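Local coordinates for aminopeptidase N family protein (Idiomarina loihiensis L2TR, PDB 4FGM) that probably acts as a zinc-dependent aminopeptidase of the M61 family, with a zinc ion and maleic acid bound in its active-site pocket, at residues L268-C271 with C272-F276. Sequence-based numbering, arbitrary orientation.
Sequences LSLC and CHEYF. With ZN (zinc ion), chain C; MAE (maleic acid), chain B.
Leu-270 and Glu-274 meet one turn apart on helix 262-277. Methyl CD1 of Leu-270 lies 3.5 Å from OE2 of Glu-274, and the two side chains cross at a slant. Their backbones are joined as well: Glu-274 N donates to Leu-270 O at 3.0 Å, with an N-H...O angle of 161°. The same i to i+4 bonding links Cys-272 to Leu-268, His-273 to Ser-269 and Tyr-275 to Cys-271.

In Glu-274, CG is anti to the carbonyl carbon (chi1 -56°), which brings it 3.4 Å from Leu-270 O. A bend at chi2 then turns the carboxylate toward the bound maleic acid, with OE1 3.7 Å from maleate O2. With an alanine in place of Glu-274, the pocket would probably lose the carboxylate beside maleate O2, and Leu-270 CD1 would lose its neighbour. Leu-245 of strand 242-248 touches both side chains.

His-273 holds its CG anti to the backbone N (chi1 -176°), and the ring reaches away from residues 268-271 to the zinc ion. NE2 binds the metal at 2.3 Å. Maleate O2, also 2.3 Å from the zinc ion, lies at the ring edge, near its plane. On the other ring nitrogen, ND1 is hydrogen-bonded to Asp-314, a second-shell residue that helps fix the ring's rotation. Ser-269, one turn earlier, bonds through OG to Asp-315.

His-277 and Glu-307 complete the protein ligands of the zinc ion. Helix 262-277 thus carries the HExxH motif of a gluzincin-type metallopeptidase active site.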
loop_
_atom_site.group_PDB
_atom_site.type_symbol
_atom_site.label_atom_id
_atom_site.label_comp_id
_atom_site.label_asym_id
_atom_site.label_seq_id
_atom_site.Cartn_x
_atom_site.Cartn_y
_atom_site.Cartn_z
ATOM N N LEU A 268 -0.512 12.680 -3.465
ATOM C CA LEU A 268 -1.375 12.565 -4.634
ATOM C C LEU A 268 -1.196 11.205 -5.285
ATOM O O LEU A 268 -2.151 10.611 -5.791
ATOM C CB LEU A 268 -1.066 13.670 -5.640
ATOM C CG LEU A 268 -1.468 15.068 -5.167
ATOM C CD1 LEU A 268 -1.192 16.085 -6.255
ATOM C CD2 LEU A 268 -2.930 15.074 -4.792
ATOM N N SER A 269 0.032 10.702 -5.255
ATOM C CA SER A 269 0.318 9.404 -5.833
ATOM C C SER A 269 -0.379 8.312 -5.011
ATOM O O SER A 269 -0.896 7.338 -5.565
ATOM C CB SER A 269 1.827 9.176 -5.867
ATOM O OG SER A 269 2.129 7.956 -6.512
ATOM N N LEU A 270 -0.395 8.483 -3.689
ATOM C CA LEU A 270 -1.045 7.521 -2.798
ATOM C C LEU A 270 -2.554 7.482 -3.049
ATOM O O LEU A 270 -3.144 6.399 -3.150
ATOM C CB LEU A 270 -0.785 7.882 -1.332
ATOM C CG LEU A 270 -1.483 7.019 -0.267
ATOM C CD1 LEU A 270 -1.071 5.554 -0.391
ATOM C CD2 LEU A 270 -1.107 7.537 1.104
ATOM N N CYS A 271 -3.173 8.659 -3.152
ATOM C CA CYS A 271 -4.615 8.738 -3.386
ATOM C C CYS A 271 -4.962 8.126 -4.733
ATOM O O CYS A 271 -5.927 7.374 -4.859
ATOM C CB CYS A 271 -5.097 10.186 -3.365
ATOM S SG CYS A 271 -4.844 11.026 -1.805
ATOM N N CYS A 272 -4.162 8.461 -5.737
ATOM C CA CYS A 272 -4.355 7.952 -7.084
ATOM C C CYS A 272 -4.263 6.424 -7.081
ATOM O O CYS A 272 -4.982 5.743 -7.810
ATOM C CB CYS A 272 -3.283 8.533 -8.006
ATOM S SG CYS A 272 -3.435 8.055 -9.723
ATOM N N HIS A 273 -3.370 5.904 -6.244
ATOM C CA HIS A 273 -3.143 4.473 -6.125
ATOM C C HIS A 273 -4.363 3.752 -5.517
ATOM O O HIS A 273 -4.838 2.738 -6.049
ATOM C CB HIS A 273 -1.901 4.233 -5.255
ATOM C CG HIS A 273 -1.510 2.794 -5.129
ATOM N ND1 HIS A 273 -0.507 2.229 -5.888
ATOM C CD2 HIS A 273 -1.987 1.805 -4.338
ATOM C CE1 HIS A 273 -0.380 0.952 -5.569
ATOM N NE2 HIS A 273 -1.266 0.670 -4.631
ATOM N N GLU A 274 -4.875 4.271 -4.405
ATOM C CA GLU A 274 -6.015 3.632 -3.760
ATOM C C GLU A 274 -7.276 3.734 -4.617
ATOM O O GLU A 274 -8.047 2.779 -4.720
ATOM C CB GLU A 274 -6.257 4.256 -2.384
ATOM C CG GLU A 274 -5.053 4.214 -1.436
ATOM C CD GLU A 274 -4.390 2.849 -1.356
ATOM O OE1 GLU A 274 -5.078 1.829 -1.556
ATOM O OE2 GLU A 274 -3.175 2.787 -1.079
ATOM N N TYR A 275 -7.468 4.895 -5.239
ATOM C CA TYR A 275 -8.626 5.144 -6.096
ATOM C C TYR A 275 -8.643 4.140 -7.250
ATOM O O TYR A 275 -9.670 3.523 -7.538
ATOM C CB TYR A 275 -8.566 6.570 -6.650
ATOM C CG TYR A 275 -9.880 7.100 -7.193
ATOM C CD1 TYR A 275 -10.940 7.402 -6.334
ATOM C CD2 TYR A 275 -10.049 7.342 -8.562
ATOM C CE1 TYR A 275 -12.125 7.935 -6.821
ATOM C CE2 TYR A 275 -11.234 7.876 -9.060
ATOM C CZ TYR A 275 -12.265 8.174 -8.187
ATOM O OH TYR A 275 -13.421 8.736 -8.664
ATOM N N PHE A 276 -7.498 3.974 -7.904
ATOM C CA PHE A 276 -7.375 3.043 -9.020
ATOM C C PHE A 276 -7.779 1.639 -8.576
ATOM O O PHE A 276 -8.406 0.878 -9.329
ATOM C CB PHE A 276 -5.929 3.001 -9.513
ATOM C CG PHE A 276 -5.759 2.330 -10.848
ATOM C CD1 PHE A 276 -6.070 3.011 -12.024
ATOM C CD2 PHE A 276 -5.320 1.013 -10.933
ATOM C CE1 PHE A 276 -5.941 2.393 -13.265
ATOM C CE2 PHE A 276 -5.186 0.381 -12.175
ATOM C CZ PHE A 276 -5.501 1.074 -13.344
HETATM ZN ZN ZN C . -1.959 -1.331 -3.844
HETATM C C1 MAE B . -1.593 -1.485 -1.197
HETATM O O1 MAE B . -1.255 -2.625 -1.671
HETATM O O2 MAE B . -2.574 -0.900 -1.711
HETATM C C2 MAE B . -0.828 -0.964 -0.042
HETATM C C3 MAE B . -0.798 -1.335 1.236
HETATM C C4 MAE B . -1.557 -2.420 1.847
HETATM O O3 MAE B . -2.389 -3.149 1.272
HETATM O O4 MAE B . -1.284 -2.623 3.048
#